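Long-range contacts in synaptonemal complex protein 2 (Mus musculus, PDB 5IWZ), which is a major component of the axial and lateral elements of synaptonemal complexes and is required for normal meiotic chromosome synapsis and for fertility: residues Y282-L287 and L381-V386; F311-H316 and K388-G393; L357-I362 and K371-Y376. All coordinates share one frame; numbering follows the deposited sequence.

Contact 1. Residues Y282-L287 and L381-V386; sequences YTFPCL and LEITNV
The aromatic side chains of Tyr282 and Phe284, two places apart on one strand and so on the same face, grip Val386 of the helix from two directions. Val386 CG2 lies over one face of the Tyr282 ring, offset toward its rim and 4.0 Å from the ring centroid, a CH-pi contact; the same methyl meets the edge of the Phe284 ring, 3.5 Å from Phe284 CZ. With CG1 anti to the backbone N (chi1 176°), the valine turns its other methyl onto Tyr282, Val386 CG1 resting 3.6 Å from Tyr282 CB. A compact beta-branched residue suits this slot, since each of its two methyls touches an aromatic side chain. Phe284 presents a face as well: Ile383 CD1 sits above it, 4.2 Å from the centroid, while Leu381 CD2 comes within 4.0 Å of Phe284 CD1. Leu381 CD1 reaches Pro285 O, 3.5 Å away. A serine in place of Phe284 would probably open a gap between Leu381, Ile383 and Val386 and leave the helix start poorly held on the strand. No hydrogen bond crosses here, so the attachment is apolar. Consistent with a PH-like fold, 383-390 is the domain's C-terminal helix: strand 281-285 is an outermost strand of its sheet, Phe311 of neighbouring strand 308-312 touches both Phe284 and Val386, and Phe377 of strand 372-378 packs on Phe284 and Ile383 from the other sheet.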
loop_
_atom_site.group_PDB
_atom_site.type_symbol
_atom_site.label_atom_id
_atom_site.label_comp_id
_atom_site.label_asym_id
_atom_site.label_seq_id
_atom_site.Cartn_x
_atom_site.Cartn_y
_atom_site.Cartn_z
ATOM N N TYR A 282 10.800 10.611 12.700
ATOM C CA TYR A 282 10.927 11.002 14.093
ATOM C C TYR A 282 9.817 10.331 14.878
ATOM O O TYR A 282 8.631 10.567 14.609
ATOM C CB TYR A 282 10.839 12.520 14.251
ATOM C CG TYR A 282 12.145 13.228 14.012
ATOM C CD1 TYR A 282 12.999 13.537 15.066
ATOM C CD2 TYR A 282 12.526 13.584 12.731
ATOM C CE1 TYR A 282 14.210 14.183 14.843
ATOM C CE2 TYR A 282 13.732 14.227 12.498
ATOM C CZ TYR A 282 14.571 14.521 13.557
ATOM O OH TYR A 282 15.765 15.165 13.311
ATOM N N THR A 283 10.199 9.507 15.848
ATOM C CA THR A 283 9.254 8.791 16.700
ATOM C C THR A 283 9.310 9.342 18.126
ATOM O O THR A 283 10.362 9.304 18.762
ATOM C CB THR A 283 9.571 7.300 16.682
ATOM O OG1 THR A 283 9.357 6.797 15.357
ATOM C CG2 THR A 283 8.688 6.563 17.653
ATOM N N PHE A 284 8.165 9.865 18.630
ATOM C CA PHE A 284 8.104 10.385 19.993
ATOM C C PHE A 284 7.157 9.550 20.842
ATOM O O PHE A 284 6.092 9.146 20.359
ATOM C CB PHE A 284 7.611 11.847 20.039
ATOM C CG PHE A 284 8.571 12.839 19.437
ATOM C CD1 PHE A 284 9.837 12.997 19.953
ATOM C CD2 PHE A 284 8.194 13.616 18.356
ATOM C CE1 PHE A 284 10.720 13.912 19.404
ATOM C CE2 PHE A 284 9.072 14.534 17.800
ATOM C CZ PHE A 284 10.337 14.679 18.329
ATOM N N PRO A 285 7.479 9.318 22.114
ATOM C CA PRO A 285 6.468 8.787 23.025
ATOM C C PRO A 285 5.426 9.850 23.305
ATOM O O PRO A 285 5.707 11.053 23.318
ATOM C CB PRO A 285 7.270 8.428 24.284
ATOM C CG PRO A 285 8.423 9.373 24.271
ATOM C CD PRO A 285 8.739 9.645 22.810
ATOM N N CYS A 286 4.198 9.395 23.487
ATOM C CA CYS A 286 3.047 10.269 23.639
ATOM C C CYS A 286 2.318 9.920 24.933
ATOM O O CYS A 286 2.210 8.743 25.298
ATOM C CB CYS A 286 2.115 10.125 22.436
ATOM S SG CYS A 286 0.544 10.985 22.552
ATOM N N LEU A 287 1.846 10.947 25.635
ATOM C CA LEU A 287 1.207 10.734 26.931
ATOM C C LEU A 287 -0.235 10.262 26.774
ATOM O O LEU A 287 -0.669 9.352 27.486
ATOM C CB LEU A 287 1.253 12.029 27.756
ATOM C CG LEU A 287 2.670 12.578 27.964
ATOM C CD1 LEU A 287 2.632 13.991 28.556
ATOM C CD2 LEU A 287 3.488 11.622 28.875
ATOM N N LEU A 381 10.087 17.335 24.834
ATOM C CA LEU A 381 10.161 16.838 23.464
ATOM C C LEU A 381 10.054 17.986 22.464
ATOM O O LEU A 381 9.315 18.949 22.678
ATOM C CB LEU A 381 9.062 15.804 23.218
ATOM C CG LEU A 381 9.231 14.557 24.095
ATOM C CD1 LEU A 381 8.044 13.618 23.916
ATOM C CD2 LEU A 381 10.548 13.841 23.784
ATOM N N GLU A 382 10.798 17.875 21.360
ATOM C CA GLU A 382 10.875 18.935 20.349
ATOM C C GLU A 382 9.719 18.857 19.339
ATOM O O GLU A 382 9.911 18.673 18.140
ATOM C CB GLU A 382 12.210 18.865 19.619
ATOM C CG GLU A 382 13.426 19.326 20.411
ATOM C CD GLU A 382 14.676 19.429 19.530
ATOM O OE1 GLU A 382 15.728 18.891 19.929
ATOM O OE2 GLU A 382 14.603 20.036 18.434
ATOM N N ILE A 383 8.499 19.035 19.841
ATOM C CA ILE A 383 7.327 18.885 18.978
ATOM C C ILE A 383 7.322 19.951 17.887
ATOM O O ILE A 383 7.004 19.670 16.724
ATOM C CB ILE A 383 6.036 18.924 19.819
ATOM C CG1 ILE A 383 6.034 17.783 20.857
ATOM C CG2 ILE A 383 4.798 18.855 18.919
ATOM C CD1 ILE A 383 6.638 16.470 20.331
ATOM N N THR A 384 7.708 21.184 18.233
ATOM C CA THR A 384 7.557 22.298 17.301
ATOM C C THR A 384 8.402 22.101 16.049
ATOM O O THR A 384 7.905 22.237 14.922
ATOM C CB THR A 384 7.910 23.612 17.996
ATOM O OG1 THR A 384 6.860 23.959 18.911
ATOM C CG2 THR A 384 8.069 24.727 16.974
ATOM N N ASN A 385 9.684 21.764 16.216
ATOM C CA ASN A 385 10.534 21.712 15.032
ATOM C C ASN A 385 10.298 20.463 14.196
ATOM O O ASN A 385 10.394 20.530 12.966
ATOM C CB ASN A 385 12.001 21.844 15.431
ATOM C CG ASN A 385 12.337 23.248 15.901
ATOM O OD1 ASN A 385 13.089 23.429 16.852
ATOM N ND2 ASN A 385 11.762 24.251 15.240
ATOM N N VAL A 386 9.946 19.334 14.814
ATOM C CA VAL A 386 9.605 18.158 14.012
ATOM C C VAL A 386 8.289 18.366 13.257
ATOM O O VAL A 386 8.174 18.007 12.081
ATOM C CB VAL A 386 9.555 16.898 14.894
ATOM C CG1 VAL A 386 9.106 15.711 14.061
ATOM C CG2 VAL A 386 10.930 16.612 15.493
#

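Contact 2. Residues F311-H316 and K388-G393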
loop_
_atom_site.group_PDB
_atom_site.type_symbol
_atom_site.label_atom_id
_atom_site.label_comp_id
_atom_site.label_asym_id
_atom_site.label_seq_id
_atom_site.Cartn_x
_atom_site.Cartn_y
_atom_site.Cartn_z
ATOM N N PHE A 311 6.443 10.609 13.059
ATOM C CA PHE A 311 6.429 11.803 12.224
ATOM C C PHE A 311 7.245 11.479 10.984
ATOM O O PHE A 311 8.462 11.308 11.074
ATOM C CB PHE A 311 7.026 12.998 12.969
ATOM C CG PHE A 311 6.176 13.509 14.106
ATOM C CD1 PHE A 311 5.464 14.704 13.981
ATOM C CD2 PHE A 311 6.111 12.818 15.309
ATOM C CE1 PHE A 311 4.687 15.191 15.032
ATOM C CE2 PHE A 311 5.344 13.304 16.366
ATOM C CZ PHE A 311 4.635 14.487 16.232
ATOM N N ASN A 312 6.585 11.411 9.830
ATOM C CA ASN A 312 7.169 10.831 8.618
ATOM C C ASN A 312 7.566 11.932 7.645
ATOM O O ASN A 312 6.720 12.484 6.942
ATOM C CB ASN A 312 6.179 9.862 7.989
ATOM C CG ASN A 312 5.838 8.722 8.926
ATOM O OD1 ASN A 312 6.727 7.968 9.361
ATOM N ND2 ASN A 312 4.554 8.605 9.276
ATOM N N LEU A 313 8.870 12.225 7.584
ATOM C CA LEU A 313 9.356 13.360 6.804
ATOM C C LEU A 313 9.327 13.086 5.306
ATOM O O LEU A 313 9.244 14.025 4.504
ATOM C CB LEU A 313 10.779 13.720 7.231
ATOM C CG LEU A 313 11.002 14.585 8.469
ATOM C CD1 LEU A 313 10.155 14.128 9.666
ATOM C CD2 LEU A 313 12.503 14.555 8.816
ATOM N N GLY A 314 9.397 11.824 4.901
ATOM C CA GLY A 314 9.314 11.534 3.481
ATOM C C GLY A 314 7.899 11.657 2.953
ATOM O O GLY A 314 7.666 12.238 1.888
ATOM N N SER A 315 6.936 11.116 3.687
ATOM C CA SER A 315 5.557 11.070 3.236
ATOM C C SER A 315 4.719 12.223 3.760
ATOM O O SER A 315 3.547 12.336 3.379
ATOM C CB SER A 315 4.932 9.746 3.660
ATOM O OG SER A 315 5.091 9.577 5.055
ATOM N N HIS A 316 5.275 13.060 4.631
ATOM C CA HIS A 316 4.568 14.216 5.191
ATOM C C HIS A 316 3.266 13.782 5.848
ATOM O O HIS A 316 2.191 14.325 5.590
ATOM C CB HIS A 316 4.342 15.291 4.126
ATOM C CG HIS A 316 5.611 15.951 3.692
ATOM N ND1 HIS A 316 6.066 17.122 4.253
ATOM C CD2 HIS A 316 6.561 15.565 2.804
ATOM C CE1 HIS A 316 7.223 17.451 3.702
ATOM N NE2 HIS A 316 7.548 16.519 2.823
ATOM N N LYS A 388 6.889 20.904 11.973
ATOM C CA LYS A 388 6.957 21.764 10.797
ATOM C C LYS A 388 7.660 21.096 9.623
ATOM O O LYS A 388 7.524 21.579 8.493
ATOM C CB LYS A 388 7.630 23.095 11.143
ATOM C CG LYS A 388 9.128 23.030 11.289
ATOM C CD LYS A 388 9.635 24.094 12.263
ATOM C CE LYS A 388 9.361 25.505 11.773
ATOM N NZ LYS A 388 9.841 26.498 12.786
ATOM N N LYS A 389 8.352 19.975 9.856
ATOM C CA LYS A 389 8.925 19.187 8.766
ATOM C C LYS A 389 7.880 18.341 8.044
ATOM O O LYS A 389 8.067 18.010 6.866
ATOM C CB LYS A 389 10.036 18.269 9.294
ATOM C CG LYS A 389 11.194 18.983 10.011
ATOM C CD LYS A 389 12.305 18.007 10.390
ATOM C CE LYS A 389 12.905 18.308 11.766
ATOM N NZ LYS A 389 13.744 19.536 11.814
ATOM N N VAL A 390 6.786 17.963 8.702
ATOM C CA VAL A 390 5.754 17.167 8.040
ATOM C C VAL A 390 4.562 18.018 7.608
ATOM O O VAL A 390 4.002 17.799 6.529
ATOM C CB VAL A 390 5.312 15.975 8.923
ATOM C CG1 VAL A 390 6.527 15.148 9.326
ATOM C CG2 VAL A 390 4.562 16.421 10.147
ATOM N N PHE A 391 4.158 18.992 8.426
ATOM C CA PHE A 391 3.021 19.840 8.078
ATOM C C PHE A 391 3.503 21.267 7.840
ATOM O O PHE A 391 3.023 22.213 8.473
ATOM C CB PHE A 391 1.949 19.801 9.174
ATOM C CG PHE A 391 1.406 18.408 9.461
ATOM C CD1 PHE A 391 1.165 17.508 8.438
ATOM C CD2 PHE A 391 1.149 18.011 10.761
ATOM C CE1 PHE A 391 0.669 16.233 8.708
ATOM C CE2 PHE A 391 0.666 16.750 11.050
ATOM C CZ PHE A 391 0.413 15.856 10.037
ATOM N N GLY A 392 4.452 21.426 6.924
ATOM C CA GLY A 392 5.046 22.727 6.659
ATOM C C GLY A 392 4.038 23.813 6.348
ATOM O O GLY A 392 3.086 23.589 5.598
ATOM N N GLY A 393 4.225 24.980 6.956
ATOM C CA GLY A 393 3.380 26.133 6.730
ATOM C C GLY A 393 1.988 26.054 7.312
ATOM O O GLY A 393 1.136 26.854 6.925
#
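The first torsion of His316, with CG beside the backbone N (chi1 -69°), and a ring turned nearly square to the CA-CB-CG plane bring its ND1 to the carbonyl of Val390. With CG1 anti to the carbonyl carbon (chi1 -54°), Val390 sets this methyl against the backbone of Phe311 and Asn312. These groups join the end of strand 308-312 and the turn after it to the weakly bonded last turn of helix 383-390 in the Spt16M-like, PH-related domain. The bond from His316 ND1 to Val390 O is 3.1 Å long and somewhat bent (N-H...O 150°); the oxygen lies almost in the imidazole plane, whereas the donor stands well above the carbonyl plane. Histidine suits this place by giving a helix-end carbonyl a side-chain N-H. Val390 CG1 approaches Asn312 O to 3.6 Å and Leu313 CD1 to 3.8 Å, and its other methyl, CG2, lies over the centre of the Phe391 ring and near the edge of the Phe311 ring. Asn312 turns the other way, its OD1 accepting from the backbone N of Tyr216 in the helical domain. Leu313 packs against the aliphatic part of Lys389, whose CD lies 3.8 Å from Leu313 CD2.

Contact 3. Residues L357-I362 and K371-Y376; sequences LTLKNI and KELLFY
Lys371 lays its side chain along Leu359 and hooks it at the end. Beyond CB the chain swings well off the fully anti position relative to the backbone N (chi1 -149°), so that Lys371 CG comes 3.4 Å from Leu359 O and also nears Asn361 C. CD and CE pass the same oxygen, and a bend at chi4 (-80°) brings NZ back for a 2.8 Å hydrogen bond, Lys371 NZ to Leu359 O, in the carbonyl plane. A water accepts from NZ and donates to Lys360 O. Strands 352-359 and 372-378 pair antiparallel in one sheet of the PH-like domain. Leu359 N donates to Lys371 O at 2.8 Å, and Leu357 and Leu373 form a hydrogen-bonded pair, Leu357 N to Leu373 O being almost straight at 179°. Leucines suit the buried face: Leu359 CD1 meets Leu373 CD1 at 4.1 Å, Leu357 CD1 touches the edge of the Phe375 ring, and all three leucines reach Val336 of the other sheet. Thr358 and Glu372 occupy the opposite, more polar face. Lys371 thus holds Leu359 at both N and O, its ammonium probably steadying that carbonyl directly, and that of Lys360 through the water, at the corner where strand pairing ends.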
loop_
_atom_site.group_PDB
_atom_site.type_symbol
_atom_site.label_atom_id
_atom_site.label_comp_id
_atom_site.label_asym_id
_atom_site.label_seq_id
_atom_site.Cartn_x
_atom_site.Cartn_y
_atom_site.Cartn_z
ATOM N N LEU A 357 -4.289 19.268 16.070
ATOM C CA LEU A 357 -4.447 19.258 14.612
ATOM C C LEU A 357 -5.909 19.475 14.274
ATOM O O LEU A 357 -6.753 18.655 14.642
ATOM C CB LEU A 357 -4.004 17.934 13.986
ATOM C CG LEU A 357 -2.589 17.365 14.094
ATOM C CD1 LEU A 357 -2.547 15.975 13.415
ATOM C CD2 LEU A 357 -1.589 18.320 13.466
ATOM N N THR A 358 -6.208 20.565 13.578
ATOM C CA THR A 358 -7.542 20.784 13.034
ATOM C C THR A 358 -7.574 20.167 11.640
ATOM O O THR A 358 -6.802 20.574 10.770
ATOM C CB THR A 358 -7.870 22.276 12.982
ATOM O OG1 THR A 358 -7.840 22.813 14.302
ATOM C CG2 THR A 358 -9.258 22.523 12.386
ATOM N N LEU A 359 -8.438 19.179 11.438
ATOM C CA LEU A 359 -8.546 18.511 10.146
ATOM C C LEU A 359 -9.576 19.193 9.248
ATOM O O LEU A 359 -10.533 19.805 9.720
ATOM C CB LEU A 359 -8.926 17.048 10.330
ATOM C CG LEU A 359 -8.048 16.250 11.303
ATOM C CD1 LEU A 359 -8.576 14.833 11.367
ATOM C CD2 LEU A 359 -6.585 16.268 10.882
ATOM N N LYS A 360 -9.371 19.061 7.937
ATOM C CA LYS A 360 -10.257 19.657 6.949
ATOM C C LYS A 360 -11.586 18.925 6.831
ATOM O O LYS A 360 -12.482 19.424 6.139
ATOM C CB LYS A 360 -9.573 19.695 5.575
ATOM C CG LYS A 360 -8.487 20.740 5.460
ATOM C CD LYS A 360 -7.764 20.701 4.115
ATOM C CE LYS A 360 -6.603 21.682 4.134
ATOM N NZ LYS A 360 -5.831 21.773 2.857
ATOM N N ASN A 361 -11.740 17.765 7.470
ATOM C CA ASN A 361 -13.047 17.121 7.505
ATOM C C ASN A 361 -13.115 16.195 8.708
ATOM O O ASN A 361 -12.091 15.840 9.301
ATOM C CB ASN A 361 -13.342 16.359 6.203
ATOM C CG ASN A 361 -12.273 15.349 5.855
ATOM O OD1 ASN A 361 -11.338 15.656 5.105
ATOM N ND2 ASN A 361 -12.409 14.126 6.382
ATOM N N ILE A 362 -14.351 15.827 9.067
ATOM C CA ILE A 362 -14.593 14.864 10.138
ATOM C C ILE A 362 -13.996 13.519 9.757
ATOM O O ILE A 362 -14.099 13.081 8.603
ATOM C CB ILE A 362 -16.105 14.727 10.396
ATOM C CG1 ILE A 362 -16.732 16.081 10.740
ATOM C CG2 ILE A 362 -16.389 13.697 11.474
ATOM C CD1 ILE A 362 -18.273 16.026 10.844
ATOM N N LYS A 371 -13.088 16.167 14.285
ATOM C CA LYS A 371 -12.427 17.036 13.331
ATOM C C LYS A 371 -11.092 17.524 13.858
ATOM O O LYS A 371 -10.396 18.273 13.168
ATOM C CB LYS A 371 -13.328 18.248 13.023
ATOM C CG LYS A 371 -13.180 18.821 11.621
ATOM C CD LYS A 371 -14.031 20.086 11.459
ATOM C CE LYS A 371 -14.009 20.630 10.019
ATOM N NZ LYS A 371 -12.777 21.441 9.697
ATOM N N GLU A 372 -10.739 17.170 15.082
ATOM C CA GLU A 372 -9.487 17.620 15.658
ATOM C C GLU A 372 -8.846 16.457 16.397
ATOM O O GLU A 372 -9.530 15.681 17.064
ATOM C CB GLU A 372 -9.710 18.810 16.603
ATOM C CG GLU A 372 -10.853 18.602 17.578
ATOM C CD GLU A 372 -11.139 19.838 18.408
ATOM O OE1 GLU A 372 -12.333 20.201 18.557
ATOM O OE2 GLU A 372 -10.162 20.451 18.896
ATOM N N LEU A 373 -7.537 16.333 16.241
ATOM C CA LEU A 373 -6.731 15.339 16.927
ATOM C C LEU A 373 -5.798 16.061 17.885
ATOM O O LEU A 373 -5.125 17.018 17.489
ATOM C CB LEU A 373 -5.922 14.509 15.926
ATOM C CG LEU A 373 -6.693 13.421 15.184
ATOM C CD1 LEU A 373 -5.909 13.022 13.938
ATOM C CD2 LEU A 373 -6.897 12.217 16.100
ATOM N N LEU A 374 -5.763 15.600 19.133
ATOM C CA LEU A 374 -4.943 16.182 20.187
ATOM C C LEU A 374 -3.927 15.152 20.656
ATOM O O LEU A 374 -4.285 14.006 20.945
ATOM C CB LEU A 374 -5.805 16.633 21.378
ATOM C CG LEU A 374 -6.591 17.942 21.312
ATOM C CD1 LEU A 374 -7.642 17.981 20.171
ATOM C CD2 LEU A 374 -7.253 18.178 22.661
ATOM N N PHE A 375 -2.662 15.551 20.709
ATOM C CA PHE A 375 -1.583 14.705 21.192
ATOM C C PHE A 375 -0.881 15.441 22.326
ATOM O O PHE A 375 -0.430 16.579 22.141
ATOM C CB PHE A 375 -0.589 14.380 20.071
ATOM C CG PHE A 375 -1.210 13.705 18.862
ATOM C CD1 PHE A 375 -1.248 12.312 18.768
ATOM C CD2 PHE A 375 -1.751 14.452 17.835
ATOM C CE1 PHE A 375 -1.809 11.686 17.667
ATOM C CE2 PHE A 375 -2.323 13.835 16.719
ATOM C CZ PHE A 375 -2.346 12.448 16.638
ATOM N N TYR A 376 -0.805 14.808 23.496
ATOM C CA TYR A 376 -0.081 15.362 24.640
ATOM C C TYR A 376 1.290 14.705 24.749
ATOM O O TYR A 376 1.400 13.475 24.753
ATOM C CB TYR A 376 -0.857 15.155 25.944
ATOM C CG TYR A 376 -2.114 15.991 26.066
ATOM C CD1 TYR A 376 -3.329 15.523 25.574
ATOM C CD2 TYR A 376 -2.089 17.241 26.674
ATOM C CE1 TYR A 376 -4.483 16.275 25.676
ATOM C CE2 TYR A 376 -3.245 18.007 26.789
ATOM C CZ TYR A 376 -4.434 17.514 26.290
ATOM O OH TYR A 376 -5.583 18.258 26.391
HETATM O O HOH W 1 -12.849 22.044 6.777
#

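How the contacts relate
After the N-terminal helices of this N-terminal fragment, segment 282-287 opens contact 1 within the Spt16M-like domain, and 311-316 opens contact 2. Contact 3 closes first: 357-362 pairs with 371-376 across a short excursion holding strands 362-365 and 368-370, lying wholly within the spans of the other two. Residues 381-386 then close contact 1 and 388-393 close contact 2, so these two cross, their segments alternating. Both fix the C-terminal helix to neighbouring strands of the four-stranded sheet, while contact 3 belongs to the five-stranded sheet. Contacts 1 and 3 meet where Leu287 N probably bonds to Tyr376 O, and Phe391 packs on Leu357, linking contacts 2 and 3.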